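Local coordinates for haloacid dehalogenase-like hydrolase (Klebsiella pneumoniae subsp. pneumoniae, PDB 3PGV), which is probably a magnesium-dependent phosphatase of the Cof family within the haloacid dehalogenase superfamily, and here holds a calcium ion at its metal site, at residues I163-F168 against C200-A205. Numbering follows the deposited sequence.
Sequences ISKVFF and CLEVMA
Cys200 brings its sulfur to the Phe167 ring, SG lying 3.6 Å from CD2 in an oblique sulfur-aromatic contact at one end of this antiparallel strand pair. Leu201 and Phe168 form a hydrogen-bonded pair: Phe168 N reaches Leu201 O at 2.7 Å in a nearly straight bond (174° at the hydrogen), and Leu201 N returns one to Phe168 O. Both side chains leave the sheet on the face packed by Met183 of helix 173-187. Glu202 and Phe167 form a non-hydrogen-bonded pair on the other face, where Glu202 CG rests 3.8 Å from Phe167 CB. The extended glutamate ends at Lys165, whose NZ meets OE1 at 2.6 Å from above the carboxylate plane, 36° out of it. Lys165 begins with CG between its backbone N and carbonyl carbon (chi1 70°) and then runs straight to the carboxylate. Val203 exchanges backbone bonds with Val166, and its CG2 touches the Phe168 ring edge at CE2, 3.9 Å away and in the ring plane. The selenomethionine Met204 is bent, with SE 3.7 Å from Lys165 CB, the two side chains running the same way. Beyond the last direct bond a water bridges the strands, accepting from Ala205 N and donating to Ser164 O. Both strands are neighbours in the six-stranded sheet, consistent with the cap of Cof-type hydrolases. Gly62 O also holds Lys165 NZ, and Ser196 OG holds Glu202 OE2; with HEPES about 5 Å and calcium about 9 Å from the glutamate side chain, this buried ion pair probably borders the active-site cleft.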
loop_
_atom_site.group_PDB
_atom_site.type_symbol
_atom_site.label_atom_id
_atom_site.label_comp_id
_atom_site.label_asym_id
_atom_site.label_seq_id
_atom_site.Cartn_x
_atom_site.Cartn_y
_atom_site.Cartn_z
ATOM N N ILE A 163 12.125 -10.814 0.508
ATOM C CA ILE A 163 10.654 -10.865 0.447
ATOM C C ILE A 163 10.026 -9.599 1.023
ATOM O O ILE A 163 9.991 -9.436 2.229
ATOM C CB ILE A 163 10.107 -12.155 1.139
ATOM C CG1 ILE A 163 10.901 -13.442 0.705
ATOM C CG2 ILE A 163 8.596 -12.306 0.937
ATOM C CD1 ILE A 163 10.942 -13.710 -0.798
ATOM N N SER A 164 9.529 -8.699 0.152
ATOM C CA SER A 164 8.869 -7.470 0.612
ATOM C C SER A 164 7.493 -7.783 1.203
ATOM O O SER A 164 7.087 -7.162 2.182
ATOM C CB SER A 164 8.757 -6.457 -0.527
ATOM O OG SER A 164 8.131 -7.026 -1.663
ATOM N N LYS A 165 6.787 -8.767 0.626
ATOM C CA LYS A 165 5.502 -9.209 1.150
ATOM C C LYS A 165 5.045 -10.538 0.579
ATOM O O LYS A 165 5.455 -10.926 -0.508
ATOM C CB LYS A 165 4.406 -8.137 0.966
ATOM C CG LYS A 165 3.966 -7.923 -0.460
ATOM C CD LYS A 165 2.776 -6.982 -0.501
ATOM C CE LYS A 165 2.147 -6.924 -1.858
ATOM N NZ LYS A 165 0.977 -6.030 -1.883
ATOM N N VAL A 166 4.204 -11.242 1.340
ATOM C CA VAL A 166 3.491 -12.423 0.881
ATOM C C VAL A 166 2.002 -12.090 0.971
ATOM O O VAL A 166 1.579 -11.462 1.949
ATOM C CB VAL A 166 3.844 -13.696 1.719
ATOM C CG1 VAL A 166 2.993 -14.903 1.274
ATOM C CG2 VAL A 166 5.332 -14.017 1.635
ATOM N N PHE A 167 1.227 -12.402 -0.069
ATOM C CA PHE A 167 -0.213 -12.121 -0.034
ATOM C C PHE A 167 -1.057 -13.279 -0.498
ATOM O O PHE A 167 -0.701 -13.978 -1.439
ATOM C CB PHE A 167 -0.564 -10.814 -0.763
ATOM C CG PHE A 167 -0.111 -10.710 -2.206
ATOM C CD1 PHE A 167 1.213 -10.408 -2.516
ATOM C CD2 PHE A 167 -1.033 -10.761 -3.245
ATOM C CE1 PHE A 167 1.617 -10.252 -3.842
ATOM C CE2 PHE A 167 -0.631 -10.583 -4.567
ATOM C CZ PHE A 167 0.691 -10.323 -4.858
ATOM N N PHE A 168 -2.139 -13.533 0.221
ATOM C CA PHE A 168 -3.024 -14.654 -0.028
ATOM C C PHE A 168 -4.287 -14.185 -0.684
ATOM O O PHE A 168 -4.989 -13.330 -0.131
ATOM C CB PHE A 168 -3.325 -15.391 1.290
ATOM C CG PHE A 168 -2.071 -15.803 2.033
ATOM C CD1 PHE A 168 -1.419 -16.993 1.724
ATOM C CD2 PHE A 168 -1.506 -14.969 2.997
ATOM C CE1 PHE A 168 -0.233 -17.349 2.375
ATOM C CE2 PHE A 168 -0.320 -15.324 3.644
ATOM C CZ PHE A 168 0.305 -16.515 3.335
ATOM N N CYS A 200 -7.762 -10.207 -0.613
ATOM C CA CYS A 200 -6.305 -10.208 -0.583
ATOM C C CYS A 200 -5.772 -9.936 0.814
ATOM O O CYS A 200 -5.868 -8.814 1.305
ATOM C CB CYS A 200 -5.749 -9.221 -1.602
ATOM S SG CYS A 200 -3.953 -9.282 -1.779
ATOM N N LEU A 201 -5.262 -10.985 1.480
ATOM C CA LEU A 201 -4.706 -10.894 2.834
ATOM C C LEU A 201 -3.195 -10.828 2.746
ATOM O O LEU A 201 -2.571 -11.766 2.252
ATOM C CB LEU A 201 -5.153 -12.119 3.665
ATOM C CG LEU A 201 -4.702 -12.148 5.137
ATOM C CD1 LEU A 201 -5.184 -10.896 5.891
ATOM C CD2 LEU A 201 -5.184 -13.403 5.817
ATOM N N GLU A 202 -2.603 -9.694 3.169
ATOM C CA GLU A 202 -1.175 -9.428 2.982
ATOM C C GLU A 202 -0.364 -9.531 4.245
ATOM O O GLU A 202 -0.859 -9.216 5.343
ATOM C CB GLU A 202 -0.967 -8.060 2.320
ATOM C CG GLU A 202 -1.927 -7.826 1.161
ATOM C CD GLU A 202 -1.545 -6.731 0.195
ATOM O OE1 GLU A 202 -0.405 -6.225 0.282
ATOM O OE2 GLU A 202 -2.337 -6.474 -0.732
ATOM N N VAL A 203 0.915 -9.956 4.104
ATOM C CA VAL A 203 1.826 -10.077 5.243
ATOM C C VAL A 203 3.125 -9.382 4.947
ATOM O O VAL A 203 3.809 -9.730 3.985
ATOM C CB VAL A 203 2.060 -11.562 5.685
ATOM C CG1 VAL A 203 2.873 -11.619 6.976
ATOM C CG2 VAL A 203 0.736 -12.303 5.851
HETATM N N MSE A 204 3.472 -8.390 5.773
HETATM C CA MSE A 204 4.751 -7.690 5.705
HETATM C C MSE A 204 5.497 -7.928 7.016
HETATM O O MSE A 204 4.914 -8.453 7.969
HETATM C CB MSE A 204 4.535 -6.166 5.494
HETATM C CG MSE A 204 4.164 -5.776 4.065
HETATM SE SE MSE A 204 2.392 -6.361 3.520
HETATM C CE MSE A 204 1.274 -5.542 4.976
ATOM N N ALA A 205 6.782 -7.526 7.085
ATOM C CA ALA A 205 7.571 -7.669 8.331
ATOM C C ALA A 205 6.982 -6.798 9.403
ATOM O O ALA A 205 6.359 -5.780 9.094
ATOM C CB ALA A 205 9.019 -7.264 8.080
HETATM O O HOH W 1 7.994 -6.482 4.619
#